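Local coordinates for protein CCMAN5 (Cellulosimicrobium cellulans, PDB 2XSG) that hydrolyses alpha-mannosides as a family 92 glycosidase and has been used to enable mannose-6-phosphate modification of yeast-made lysosomal enzymes, at residues A385-T390 against L427-P432; V379-D384 against V404-S409; V411-A416 against S469-E474; D356-S361 against R461-Y466. All blocks are in the same frame, centred on the assembly; numbering follows the deposited sequence.

Contact 1. Residues A385-T390 against L427-P432; sequences AEATGT and LDEAYP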
loop_
_atom_site.group_PDB
_atom_site.type_symbol
_atom_site.label_atom_id
_atom_site.label_comp_id
_atom_site.label_asym_id
_atom_site.label_seq_id
_atom_site.Cartn_x
_atom_site.Cartn_y
_atom_site.Cartn_z
ATOM N N ALA A 385 4.951 20.963 8.227
ATOM C CA ALA A 385 4.646 21.878 7.120
ATOM C C ALA A 385 4.224 23.249 7.654
ATOM O O ALA A 385 4.724 24.286 7.203
ATOM C CB ALA A 385 3.566 21.299 6.199
ATOM N N GLU A 386 3.322 23.250 8.627
ATOM C CA GLU A 386 2.863 24.492 9.238
ATOM C C GLU A 386 4.008 25.277 9.911
ATOM O O GLU A 386 4.110 26.500 9.751
ATOM C CB GLU A 386 1.714 24.198 10.215
ATOM C CG GLU A 386 1.296 25.356 11.087
ATOM C CD GLU A 386 0.543 26.439 10.332
ATOM O OE1 GLU A 386 0.303 26.320 9.113
ATOM O OE2 GLU A 386 0.156 27.405 10.987
ATOM N N ALA A 387 4.860 24.554 10.640
ATOM C CA ALA A 387 6.024 25.110 11.344
ATOM C C ALA A 387 7.017 25.868 10.457
ATOM O O ALA A 387 7.662 26.806 10.928
ATOM C CB ALA A 387 6.760 23.998 12.124
ATOM N N THR A 388 7.146 25.456 9.189
ATOM C CA THR A 388 8.042 26.137 8.245
ATOM C C THR A 388 7.617 27.600 8.048
ATOM O O THR A 388 8.439 28.456 7.694
ATOM C CB THR A 388 8.115 25.449 6.865
ATOM O OG1 THR A 388 6.829 25.497 6.224
ATOM C CG2 THR A 388 8.585 24.002 6.991
ATOM N N GLY A 389 6.339 27.876 8.307
ATOM C CA GLY A 389 5.766 29.195 8.088
ATOM C C GLY A 389 5.613 29.563 6.611
ATOM O O GLY A 389 5.238 30.682 6.297
ATOM N N THR A 390 5.898 28.636 5.703
ATOM C CA THR A 390 5.902 28.984 4.273
ATOM C C THR A 390 4.527 28.930 3.606
ATOM O O THR A 390 4.339 29.489 2.517
ATOM C CB THR A 390 6.854 28.106 3.455
ATOM O OG1 THR A 390 6.308 26.783 3.357
ATOM C CG2 THR A 390 8.265 28.074 4.086
ATOM N N LEU A 427 -1.707 18.366 17.166
ATOM C CA LEU A 427 -2.883 18.376 16.281
ATOM C C LEU A 427 -3.310 19.812 15.975
ATOM O O LEU A 427 -3.661 20.123 14.838
ATOM C CB LEU A 427 -4.034 17.564 16.872
ATOM C CG LEU A 427 -5.349 17.445 16.092
ATOM C CD1 LEU A 427 -5.153 16.688 14.780
ATOM C CD2 LEU A 427 -6.428 16.775 16.970
ATOM N N ASP A 428 -3.244 20.698 16.970
ATOM C CA ASP A 428 -3.573 22.113 16.736
ATOM C C ASP A 428 -2.716 22.732 15.616
ATOM O O ASP A 428 -3.219 23.524 14.837
ATOM C CB ASP A 428 -3.520 22.954 18.034
ATOM C CG ASP A 428 -2.147 22.931 18.721
ATOM O OD1 ASP A 428 -1.230 22.193 18.296
ATOM O OD2 ASP A 428 -1.990 23.653 19.726
ATOM N N GLU A 429 -1.441 22.345 15.542
ATOM C CA GLU A 429 -0.534 22.797 14.468
ATOM C C GLU A 429 -0.826 22.138 13.122
ATOM O O GLU A 429 -0.721 22.788 12.075
ATOM C CB GLU A 429 0.922 22.480 14.797
ATOM C CG GLU A 429 1.593 23.362 15.787
ATOM C CD GLU A 429 3.029 22.947 15.977
ATOM O OE1 GLU A 429 3.843 23.138 15.033
ATOM O OE2 GLU A 429 3.332 22.406 17.067
ATOM N N ALA A 430 -1.133 20.841 13.145
ATOM C CA ALA A 430 -1.470 20.115 11.933
ATOM C C ALA A 430 -2.698 20.717 11.238
ATOM O O ALA A 430 -2.734 20.836 10.019
ATOM C CB ALA A 430 -1.703 18.618 12.253
ATOM N N TYR A 431 -3.692 21.122 12.030
ATOM C CA TYR A 431 -4.995 21.573 11.496
ATOM C C TYR A 431 -4.963 22.621 10.352
ATOM O O TYR A 431 -5.543 22.380 9.305
ATOM C CB TYR A 431 -5.941 21.981 12.638
ATOM C CG TYR A 431 -7.331 22.338 12.184
ATOM C CD1 TYR A 431 -8.252 21.350 11.876
ATOM C CD2 TYR A 431 -7.727 23.675 12.070
ATOM C CE1 TYR A 431 -9.528 21.662 11.445
ATOM C CE2 TYR A 431 -9.005 24.006 11.645
ATOM C CZ TYR A 431 -9.899 22.984 11.333
ATOM O OH TYR A 431 -11.166 23.287 10.918
ATOM N N PRO A 432 -4.280 23.768 10.531
ATOM C CA PRO A 432 -4.279 24.725 9.416
ATOM C C PRO A 432 -3.623 24.181 8.135
ATOM O O PRO A 432 -4.049 24.540 7.031
ATOM C CB PRO A 432 -3.467 25.903 9.960
ATOM C CG PRO A 432 -2.689 25.325 11.100
ATOM C CD PRO A 432 -3.590 24.318 11.708
#
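Glu386 packs against Glu429 and Pro432 where the C-terminal turn of helix 368-387 meets the start of helix 427-438. The tight part belongs to Glu386. Its CB lies 3.4 Å from the backbone O of Glu429, and CG is just as near. The chain bends at chi2 (72°), which brings the carboxylate across the proline ring. Pro432 CG is 3.5 Å from Glu386 CD, as close to OE2 and slightly further from OE1. The two side chains cross at about a right angle.

The other side is looser. Glu429 OE1 approaches Ala387 CB only to 4.2 Å, at an exposed residue. Thr388 OG1 bonds back to Ala385 O at 2.6 Å, and Gly389 is the first residue to leave helical angles, with positive phi.

No hydrogen bond joins the two segments. The charge of Glu386 is met by a salt bridge from OE1 to Arg436, while Glu429 OE1 has a long, weak ion pair with Arg426. Glu386 OE2 and Glu429 OE1 stay 6.9 Å apart. The contact is van der Waals packing of an acidic side chain on an apolar ring and on the helix backbone at Glu429, with arginines probably offsetting the negative charges.

Contact 2. Residues V379-D384 against V404-S409; sequences VYLFAD and VRWERS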
loop_
_atom_site.group_PDB
_atom_site.type_symbol
_atom_site.label_atom_id
_atom_site.label_comp_id
_atom_site.label_asym_id
_atom_site.label_seq_id
_atom_site.Cartn_x
_atom_site.Cartn_y
_atom_site.Cartn_z
ATOM N N VAL A 379 0.062 13.448 11.779
ATOM C CA VAL A 379 -0.102 14.726 12.494
ATOM C C VAL A 379 1.202 15.543 12.543
ATOM O O VAL A 379 1.181 16.731 12.237
ATOM C CB VAL A 379 -0.727 14.531 13.898
ATOM C CG1 VAL A 379 -0.666 15.812 14.701
ATOM C CG2 VAL A 379 -2.185 14.067 13.765
ATOM N N TYR A 380 2.321 14.905 12.883
ATOM C CA TYR A 380 3.622 15.590 12.918
ATOM C C TYR A 380 4.048 16.112 11.563
ATOM O O TYR A 380 4.654 17.186 11.473
ATOM C CB TYR A 380 4.725 14.670 13.428
ATOM C CG TYR A 380 4.988 14.755 14.891
ATOM C CD1 TYR A 380 3.936 14.800 15.799
ATOM C CD2 TYR A 380 6.297 14.781 15.385
ATOM C CE1 TYR A 380 4.169 14.877 17.159
ATOM C CE2 TYR A 380 6.543 14.856 16.762
ATOM C CZ TYR A 380 5.465 14.906 17.630
ATOM O OH TYR A 380 5.650 14.958 18.975
ATOM N N LEU A 381 3.728 15.344 10.523
ATOM C CA LEU A 381 4.087 15.698 9.152
ATOM C C LEU A 381 3.430 17.003 8.715
ATOM O O LEU A 381 4.093 17.867 8.129
ATOM C CB LEU A 381 3.763 14.560 8.175
ATOM C CG LEU A 381 4.144 14.851 6.719
ATOM C CD1 LEU A 381 5.657 14.958 6.592
ATOM C CD2 LEU A 381 3.600 13.807 5.764
ATOM N N PHE A 382 2.135 17.138 8.998
ATOM C CA PHE A 382 1.401 18.382 8.705
ATOM C C PHE A 382 1.764 19.513 9.674
ATOM O O PHE A 382 1.807 20.674 9.286
ATOM C CB PHE A 382 -0.118 18.137 8.648
ATOM C CG PHE A 382 -0.585 17.635 7.298
ATOM C CD1 PHE A 382 -0.876 18.524 6.275
ATOM C CD2 PHE A 382 -0.656 16.265 7.030
ATOM C CE1 PHE A 382 -1.270 18.066 5.001
ATOM C CE2 PHE A 382 -1.050 15.806 5.776
ATOM C CZ PHE A 382 -1.348 16.714 4.757
ATOM N N ALA A 383 2.043 19.163 10.924
ATOM C CA ALA A 383 2.467 20.136 11.917
ATOM C C ALA A 383 3.804 20.761 11.494
ATOM O O ALA A 383 4.016 21.982 11.671
ATOM C CB ALA A 383 2.571 19.487 13.270
ATOM N N ASP A 384 4.673 19.929 10.918
ATOM C CA ASP A 384 5.962 20.362 10.377
ATOM C C ASP A 384 5.827 21.300 9.173
ATOM O O ASP A 384 6.517 22.333 9.117
ATOM C CB ASP A 384 6.854 19.159 10.033
ATOM C CG ASP A 384 7.405 18.459 11.271
ATOM O OD1 ASP A 384 7.286 19.025 12.392
ATOM O OD2 ASP A 384 7.939 17.331 11.130
ATOM N N VAL A 404 4.553 9.514 -1.883
ATOM C CA VAL A 404 3.690 9.679 -3.055
ATOM C C VAL A 404 2.814 10.926 -2.959
ATOM O O VAL A 404 3.089 11.908 -3.615
ATOM C CB VAL A 404 2.826 8.438 -3.319
ATOM C CG1 VAL A 404 2.103 8.553 -4.672
ATOM C CG2 VAL A 404 3.684 7.165 -3.264
ATOM N N ARG A 405 1.761 10.868 -2.147
ATOM C CA ARG A 405 0.710 11.900 -2.165
ATOM C C ARG A 405 -0.101 11.850 -0.860
ATOM O O ARG A 405 -0.073 10.840 -0.148
ATOM C CB ARG A 405 -0.192 11.750 -3.404
ATOM C CG ARG A 405 -1.004 10.450 -3.455
ATOM C CD ARG A 405 -1.721 10.253 -4.788
ATOM N NE ARG A 405 -2.523 11.393 -5.219
ATOM C CZ ARG A 405 -3.207 11.453 -6.357
ATOM N NH1 ARG A 405 -3.230 10.422 -7.175
ATOM N NH2 ARG A 405 -3.908 12.538 -6.655
ATOM N N TRP A 406 -0.807 12.936 -0.541
ATOM C CA TRP A 406 -1.305 13.135 0.824
ATOM C C TRP A 406 -2.786 13.458 0.933
ATOM O O TRP A 406 -3.287 13.657 2.031
ATOM C CB TRP A 406 -0.479 14.222 1.532
ATOM C CG TRP A 406 1.013 13.976 1.469
ATOM C CD1 TRP A 406 1.762 13.221 2.339
ATOM C CD2 TRP A 406 1.920 14.457 0.471
ATOM N NE1 TRP A 406 3.087 13.213 1.945
ATOM C CE2 TRP A 406 3.211 13.965 0.805
ATOM C CE3 TRP A 406 1.771 15.258 -0.676
ATOM C CZ2 TRP A 406 4.341 14.245 0.031
ATOM C CZ3 TRP A 406 2.898 15.541 -1.446
ATOM C CH2 TRP A 406 4.162 15.026 -1.093
ATOM N N GLU A 407 -3.497 13.493 -0.188
ATOM C CA GLU A 407 -4.936 13.767 -0.152
ATOM C C GLU A 407 -5.654 12.749 0.723
ATOM O O GLU A 407 -5.243 11.597 0.782
ATOM C CB GLU A 407 -5.556 13.746 -1.558
ATOM C CG GLU A 407 -4.978 14.745 -2.550
ATOM C CD GLU A 407 -3.936 14.132 -3.478
ATOM O OE1 GLU A 407 -3.300 13.119 -3.118
ATOM O OE2 GLU A 407 -3.753 14.682 -4.579
ATOM N N ARG A 408 -6.743 13.178 1.369
ATOM C CA ARG A 408 -7.566 12.338 2.257
ATOM C C ARG A 408 -6.948 12.155 3.642
ATOM O O ARG A 408 -7.536 11.466 4.482
ATOM C CB ARG A 408 -7.913 10.954 1.660
ATOM C CG ARG A 408 -8.513 10.921 0.242
ATOM C CD ARG A 408 -9.849 11.647 0.098
ATOM N NE ARG A 408 -9.669 13.050 -0.290
ATOM C CZ ARG A 408 -9.464 13.490 -1.531
ATOM N NH1 ARG A 408 -9.398 12.640 -2.550
ATOM N NH2 ARG A 408 -9.305 14.794 -1.755
ATOM N N SER A 409 -5.776 12.754 3.889
ATOM C CA SER A 409 -5.174 12.711 5.242
ATOM C C SER A 409 -6.162 13.145 6.334
ATOM O O SER A 409 -6.144 12.591 7.427
ATOM C CB SER A 409 -3.915 13.588 5.333
ATOM O OG SER A 409 -2.832 13.039 4.602
#
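Phe382 reaches from helix 368-387 to Trp406 and Ser409, in the loop that leads into helix 409-418. Its CB leaves the helix at a slant, and chi1 of -84° swings the ring toward the loop. The touching atoms are CE2 and CZ. CE2 lies 3.5 Å from Ser409 OG, which sits at the ring edge near its plane. Ser409 CB is 3.7 Å from Phe382 CE2. At the tip, CZ is shared between Ser409 and Trp406 CB, the latter at 4.2 Å. Leu434 and Leu437 of helix 427-438 also touch this side chain.

Leu381, the neighbouring residue, puts CD2 3.9 Å from both CD1 and NE1 of Trp406. The indole in turn stacks on His399.

Ser409 OG is held by the loop itself. It donates to Trp406 O at 2.7 Å, and this oxygen also takes the N-H of Ser409. Arg405 grips Glu407 side-on, and its NH1 binds a B3P molecule, probably from the crystallisation liquor.

A helix side chain thus packs on a type II beta turn, Trp406 to Ser409, with Arg408 at the N-cap of the next helix. The turn lies within the catalytic domain, whose core in family 92 is an (alpha/alpha)6 barrel.

Contact 3. Residues V411-A416 against S469-E474; sequences VVVADA and SVIADE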
loop_
_atom_site.group_PDB
_atom_site.type_symbol
_atom_site.label_atom_id
_atom_site.label_comp_id
_atom_site.label_asym_id
_atom_site.label_seq_id
_atom_site.Cartn_x
_atom_site.Cartn_y
_atom_site.Cartn_z
ATOM N N VAL A 411 -9.217 12.607 6.550
ATOM C CA VAL A 411 -10.137 11.497 6.791
ATOM C C VAL A 411 -9.461 10.486 7.701
ATOM O O VAL A 411 -10.082 9.973 8.623
ATOM C CB VAL A 411 -10.567 10.841 5.456
ATOM C CG1 VAL A 411 -11.437 9.589 5.692
ATOM C CG2 VAL A 411 -11.328 11.887 4.580
ATOM N N VAL A 412 -8.177 10.224 7.445
ATOM C CA VAL A 412 -7.401 9.275 8.233
ATOM C C VAL A 412 -7.242 9.751 9.691
ATOM O O VAL A 412 -7.375 8.953 10.637
ATOM C CB VAL A 412 -5.999 9.025 7.598
ATOM C CG1 VAL A 412 -5.199 8.034 8.433
ATOM C CG2 VAL A 412 -6.139 8.531 6.131
ATOM N N VAL A 413 -6.950 11.039 9.871
ATOM C CA VAL A 413 -6.826 11.610 11.224
ATOM C C VAL A 413 -8.178 11.486 11.930
ATOM O O VAL A 413 -8.258 11.076 13.095
ATOM C CB VAL A 413 -6.348 13.104 11.215
ATOM C CG1 VAL A 413 -6.315 13.658 12.648
ATOM C CG2 VAL A 413 -4.955 13.229 10.602
ATOM N N ALA A 414 -9.231 11.839 11.214
ATOM C CA ALA A 414 -10.602 11.754 11.731
ATOM C C ALA A 414 -10.980 10.324 12.103
ATOM O O ALA A 414 -11.781 10.114 13.005
ATOM C CB ALA A 414 -11.575 12.306 10.706
ATOM N N ASP A 415 -10.404 9.353 11.390
ATOM C CA ASP A 415 -10.626 7.930 11.641
ATOM C C ASP A 415 -10.187 7.554 13.055
ATOM O O ASP A 415 -10.921 6.872 13.771
ATOM C CB ASP A 415 -9.878 7.071 10.603
ATOM C CG ASP A 415 -10.317 5.618 10.613
ATOM O OD1 ASP A 415 -11.301 5.288 9.916
ATOM O OD2 ASP A 415 -9.679 4.802 11.311
ATOM N N ALA A 416 -8.998 8.003 13.450
ATOM C CA ALA A 416 -8.493 7.779 14.820
ATOM C C ALA A 416 -9.315 8.533 15.860
ATOM O O ALA A 416 -9.655 7.989 16.914
ATOM C CB ALA A 416 -7.029 8.152 14.915
ATOM N N SER A 469 -14.041 18.212 9.745
ATOM C CA SER A 469 -15.071 18.539 10.739
ATOM C C SER A 469 -14.871 17.772 12.057
ATOM O O SER A 469 -15.035 18.333 13.138
ATOM C CB SER A 469 -16.481 18.323 10.168
ATOM O OG SER A 469 -16.897 16.989 10.326
ATOM N N VAL A 470 -14.517 16.489 11.955
ATOM C CA VAL A 470 -14.204 15.650 13.121
ATOM C C VAL A 470 -12.996 16.218 13.880
ATOM O O VAL A 470 -13.028 16.368 15.108
ATOM C CB VAL A 470 -13.970 14.182 12.687
ATOM C CG1 VAL A 470 -13.453 13.322 13.838
ATOM C CG2 VAL A 470 -15.258 13.576 12.103
ATOM N N ILE A 471 -11.937 16.564 13.145
ATOM C CA ILE A 471 -10.756 17.202 13.745
ATOM C C ILE A 471 -11.090 18.566 14.369
ATOM O O ILE A 471 -10.569 18.921 15.444
ATOM C CB ILE A 471 -9.602 17.361 12.721
ATOM C CG1 ILE A 471 -9.285 16.017 12.038
ATOM C CG2 ILE A 471 -8.355 17.952 13.392
ATOM C CD1 ILE A 471 -8.399 16.128 10.751
ATOM N N ALA A 472 -11.949 19.332 13.708
ATOM C CA ALA A 472 -12.328 20.652 14.249
ATOM C C ALA A 472 -13.010 20.542 15.628
ATOM O O ALA A 472 -12.660 21.281 16.561
ATOM C CB ALA A 472 -13.207 21.431 13.243
ATOM N N ASP A 473 -13.962 19.612 15.752
ATOM C CA ASP A 473 -14.699 19.375 17.008
ATOM C C ASP A 473 -13.751 18.888 18.111
ATOM O O ASP A 473 -13.922 19.214 19.282
ATOM C CB ASP A 473 -15.818 18.339 16.798
ATOM C CG ASP A 473 -17.144 18.968 16.371
ATOM O OD1 ASP A 473 -17.430 20.120 16.763
ATOM O OD2 ASP A 473 -17.917 18.301 15.643
ATOM N N GLU A 474 -12.759 18.086 17.730
ATOM C CA GLU A 474 -11.776 17.607 18.687
ATOM C C GLU A 474 -10.906 18.741 19.225
ATOM O O GLU A 474 -10.427 18.675 20.363
ATOM C CB GLU A 474 -10.898 16.529 18.060
ATOM C CG GLU A 474 -9.917 15.894 19.022
ATOM C CD GLU A 474 -10.572 14.981 20.058
ATOM O OE1 GLU A 474 -11.815 14.795 20.058
ATOM O OE2 GLU A 474 -9.814 14.430 20.875
#
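The helical segments 411-416 and 469-474 cross at 51°, with their axes 8.8 Å apart at the closest point. This is helix-to-helix packing within the catalytic domain, whose fold in family 92 is an (alpha/alpha)6 barrel. The backbones come nearest at Ala414 and Val470, whose CA atoms are 5.5 Å apart. Alanine has a single methyl group, and that small side chain suits the close approach. No hydrogen bond crosses the interface; each helix spends its backbone bonds internally.

Four side chains make the contact, in two pairs. In the first, Ala414 CB lies 3.6 Å from Val470 CB. Val470 CG1 is a little further from that methyl, and it also comes near the backbone O of Ala414. In the second pair, Val413 and Ile471 cross at about a right angle. Ile471 CG1 stands anti to its own carbonyl carbon (chi1 -53°). An extended chi2 of 165° then carries CD1 out to Val413.

Partners outside the pair extend the apolar layer. Ile471 also touches Leu427, Tyr431 and Leu434 of helix 427-438, and Val413 touches Leu378 of helix 368-387. Asp415 points away from this interface and has Lys419, Tyr371 and Ser361 as polar partners.

The interface is thus apolar and mostly buried, although Val470 is partly exposed. Ile471 uses two carbons on one valine: its CD1 is 3.7 Å from Val413 CB and equally close to Val413 CG1, while its CG1 lies 3.8 Å from Val413 CG1.

Contact 4. Residues D356-S361 against R461-Y466; sequences DFRKFS and RGYDQY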
loop_
_atom_site.group_PDB
_atom_site.type_symbol
_atom_site.label_atom_id
_atom_site.label_comp_id
_atom_site.label_asym_id
_atom_site.label_seq_id
_atom_site.Cartn_x
_atom_site.Cartn_y
_atom_site.Cartn_z
ATOM N N ASP A 356 -4.951 5.094 -0.697
ATOM C CA ASP A 356 -4.940 4.074 0.349
ATOM C C ASP A 356 -5.710 4.346 1.631
ATOM O O ASP A 356 -5.629 3.545 2.563
ATOM C CB ASP A 356 -3.496 3.655 0.680
ATOM C CG ASP A 356 -2.784 4.636 1.581
ATOM O OD1 ASP A 356 -3.405 5.642 2.015
ATOM O OD2 ASP A 356 -1.579 4.399 1.845
ATOM N N PHE A 357 -6.434 5.459 1.685
ATOM C CA PHE A 357 -6.979 5.945 2.958
ATOM C C PHE A 357 -7.803 4.923 3.751
ATOM O O PHE A 357 -7.740 4.910 4.975
ATOM C CB PHE A 357 -7.721 7.302 2.807
ATOM C CG PHE A 357 -9.045 7.232 2.062
ATOM C CD1 PHE A 357 -10.261 7.148 2.770
ATOM C CD2 PHE A 357 -9.088 7.317 0.680
ATOM C CE1 PHE A 357 -11.494 7.112 2.098
ATOM C CE2 PHE A 357 -10.321 7.275 -0.015
ATOM C CZ PHE A 357 -11.523 7.170 0.696
ATOM N N ARG A 358 -8.542 4.056 3.063
ATOM C CA ARG A 358 -9.355 3.053 3.779
ATOM C C ARG A 358 -8.529 1.973 4.495
ATOM O O ARG A 358 -9.049 1.271 5.368
ATOM C CB ARG A 358 -10.346 2.366 2.846
ATOM C CG ARG A 358 -11.578 3.178 2.544
ATOM C CD ARG A 358 -12.711 2.279 2.010
ATOM N NE ARG A 358 -13.984 2.984 2.014
ATOM C CZ ARG A 358 -14.299 3.922 1.130
ATOM N NH1 ARG A 358 -13.436 4.248 0.178
ATOM N NH2 ARG A 358 -15.471 4.535 1.199
ATOM N N LYS A 359 -7.262 1.818 4.116
ATOM C CA LYS A 359 -6.442 0.739 4.680
ATOM C C LYS A 359 -6.164 0.963 6.172
ATOM O O LYS A 359 -6.103 -0.004 6.954
ATOM C CB LYS A 359 -5.137 0.534 3.876
ATOM C CG LYS A 359 -3.982 1.432 4.284
ATOM C CD LYS A 359 -2.722 1.161 3.471
ATOM C CE LYS A 359 -1.549 1.891 4.089
ATOM N NZ LYS A 359 -0.436 2.156 3.101
ATOM N N PHE A 360 -6.009 2.233 6.561
ATOM C CA PHE A 360 -5.684 2.575 7.930
ATOM C C PHE A 360 -6.797 2.144 8.873
ATOM O O PHE A 360 -6.518 1.670 9.979
ATOM C CB PHE A 360 -5.397 4.080 8.076
ATOM C CG PHE A 360 -4.179 4.535 7.304
ATOM C CD1 PHE A 360 -2.905 4.350 7.820
ATOM C CD2 PHE A 360 -4.312 5.121 6.055
ATOM C CE1 PHE A 360 -1.773 4.741 7.107
ATOM C CE2 PHE A 360 -3.176 5.542 5.336
ATOM C CZ PHE A 360 -1.912 5.352 5.874
ATOM N N SER A 361 -8.053 2.280 8.435
ATOM C CA SER A 361 -9.183 1.888 9.272
ATOM C C SER A 361 -9.111 0.405 9.656
ATOM O O SER A 361 -9.561 0.025 10.749
ATOM C CB SER A 361 -10.512 2.167 8.587
ATOM O OG SER A 361 -10.654 3.513 8.132
ATOM N N ARG A 461 -13.797 16.845 -1.976
ATOM C CA ARG A 461 -13.774 17.876 -0.958
ATOM C C ARG A 461 -14.833 17.584 0.113
ATOM O O ARG A 461 -14.638 17.883 1.298
ATOM C CB ARG A 461 -13.990 19.267 -1.582
ATOM C CG ARG A 461 -14.067 20.423 -0.585
ATOM C CD ARG A 461 -13.698 21.744 -1.235
ATOM N NE ARG A 461 -12.275 21.765 -1.581
ATOM C CZ ARG A 461 -11.717 22.542 -2.504
ATOM N NH1 ARG A 461 -12.447 23.414 -3.192
ATOM N NH2 ARG A 461 -10.415 22.450 -2.739
ATOM N N GLY A 462 -15.950 17.015 -0.308
ATOM C CA GLY A 462 -17.018 16.674 0.620
ATOM C C GLY A 462 -16.501 15.734 1.690
ATOM O O GLY A 462 -16.697 15.977 2.883
ATOM N N TYR A 463 -15.820 14.668 1.267
ATOM C CA TYR A 463 -15.258 13.712 2.215
ATOM C C TYR A 463 -14.120 14.350 3.054
ATOM O O TYR A 463 -14.039 14.128 4.260
ATOM C CB TYR A 463 -14.777 12.459 1.484
ATOM C CG TYR A 463 -14.889 11.170 2.273
ATOM C CD1 TYR A 463 -14.759 11.154 3.669
ATOM C CD2 TYR A 463 -15.100 9.954 1.624
ATOM C CE1 TYR A 463 -14.862 9.970 4.399
ATOM C CE2 TYR A 463 -15.190 8.749 2.356
ATOM C CZ TYR A 463 -15.066 8.773 3.743
ATOM O OH TYR A 463 -15.156 7.604 4.482
ATOM N N ASP A 464 -13.260 15.142 2.417
ATOM C CA ASP A 464 -12.209 15.871 3.136
ATOM C C ASP A 464 -12.772 16.753 4.226
ATOM O O ASP A 464 -12.224 16.789 5.333
ATOM C CB ASP A 464 -11.403 16.749 2.185
ATOM C CG ASP A 464 -10.373 15.963 1.397
ATOM O OD1 ASP A 464 -9.993 14.846 1.832
ATOM O OD2 ASP A 464 -9.943 16.471 0.350
ATOM N N GLN A 465 -13.857 17.465 3.902
ATOM C CA GLN A 465 -14.488 18.386 4.844
ATOM C C GLN A 465 -15.195 17.660 5.983
ATOM O O GLN A 465 -15.124 18.106 7.149
ATOM C CB GLN A 465 -15.433 19.352 4.131
ATOM C CG GLN A 465 -14.734 20.376 3.248
ATOM C CD GLN A 465 -15.732 21.264 2.516
ATOM O OE1 GLN A 465 -16.763 20.789 2.066
ATOM N NE2 GLN A 465 -15.438 22.562 2.424
ATOM N N TYR A 466 -15.846 16.539 5.672
ATOM C CA TYR A 466 -16.322 15.674 6.744
ATOM C C TYR A 466 -15.170 15.346 7.722
ATOM O O TYR A 466 -15.322 15.482 8.933
ATOM C CB TYR A 466 -17.005 14.370 6.241
ATOM C CG TYR A 466 -17.147 13.368 7.375
ATOM C CD1 TYR A 466 -18.098 13.554 8.385
ATOM C CD2 TYR A 466 -16.270 12.281 7.481
ATOM C CE1 TYR A 466 -18.188 12.658 9.466
ATOM C CE2 TYR A 466 -16.351 11.387 8.543
ATOM C CZ TYR A 466 -17.307 11.578 9.530
ATOM O OH TYR A 466 -17.381 10.691 10.571
#
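Phe357 turns the edge of its ring toward the face of Tyr463. The pair is T-shaped, with planes at 79° and ring centroids 5.7 Å apart. The closest atoms are Phe357 CE1 and Tyr463 CE2, at 4.1 Å. Long side chains bridge the gap, since the nearest CA atoms, those of Phe357 and Asp464, are 11.2 Å apart.

Both rings depend on their first torsions. Phe357 CG sits between its own backbone N and carbonyl carbon (chi1 71°), the crowded position, and from there the ring projects toward helix 455-474. Tyr463 has chi1 of -148°, away from the usual staggered values. Its hydroxyl is hydrogen-bonded to Ala682 O, which fixes the far end of the ring.

Arg358 comes to the same tyrosine from a different direction. Its chain runs extended through chi2 and chi3, and this length carries the guanidinium to the ring. NH2 lies near the ring plane, at the edge, 4.4 Å from Tyr463 CE2. That nitrogen bonds to Val680 O, so its main polar partner is a backbone carbonyl.

The aromatic pair joins helix 353-366 to helix 455-474. Helix 409-418 packs against both, as its Val411 touches Phe357 and Tyr463, and the loop containing Val680 and Ala682 covers the polar ends.

All four contacts lie within the catalytic domain. Contacts 1 and 2 share helix 368-387, and contacts 3 and 4 share helix 455-474. Contact 1 is at the surface, its centre about 10 Å from that of contact 2. Contact 2 joins contact 4 through the salt bridge of Arg408 NH2 and Asp464 OD2, 2.8 Å long. Contacts 3 and 4 meet where Asp415 OD1 and Ser361 OG lie 2.6 Å apart, a probable hydrogen bond. In contact 4 the Phe357 side chain is about 11 Å from the calcium ion, held by Asn588, Glu589 and Asp662, and about 11 Å from a bound B3P molecule. The Trp406 side chain of contact 2 is about 10 Å from B3P.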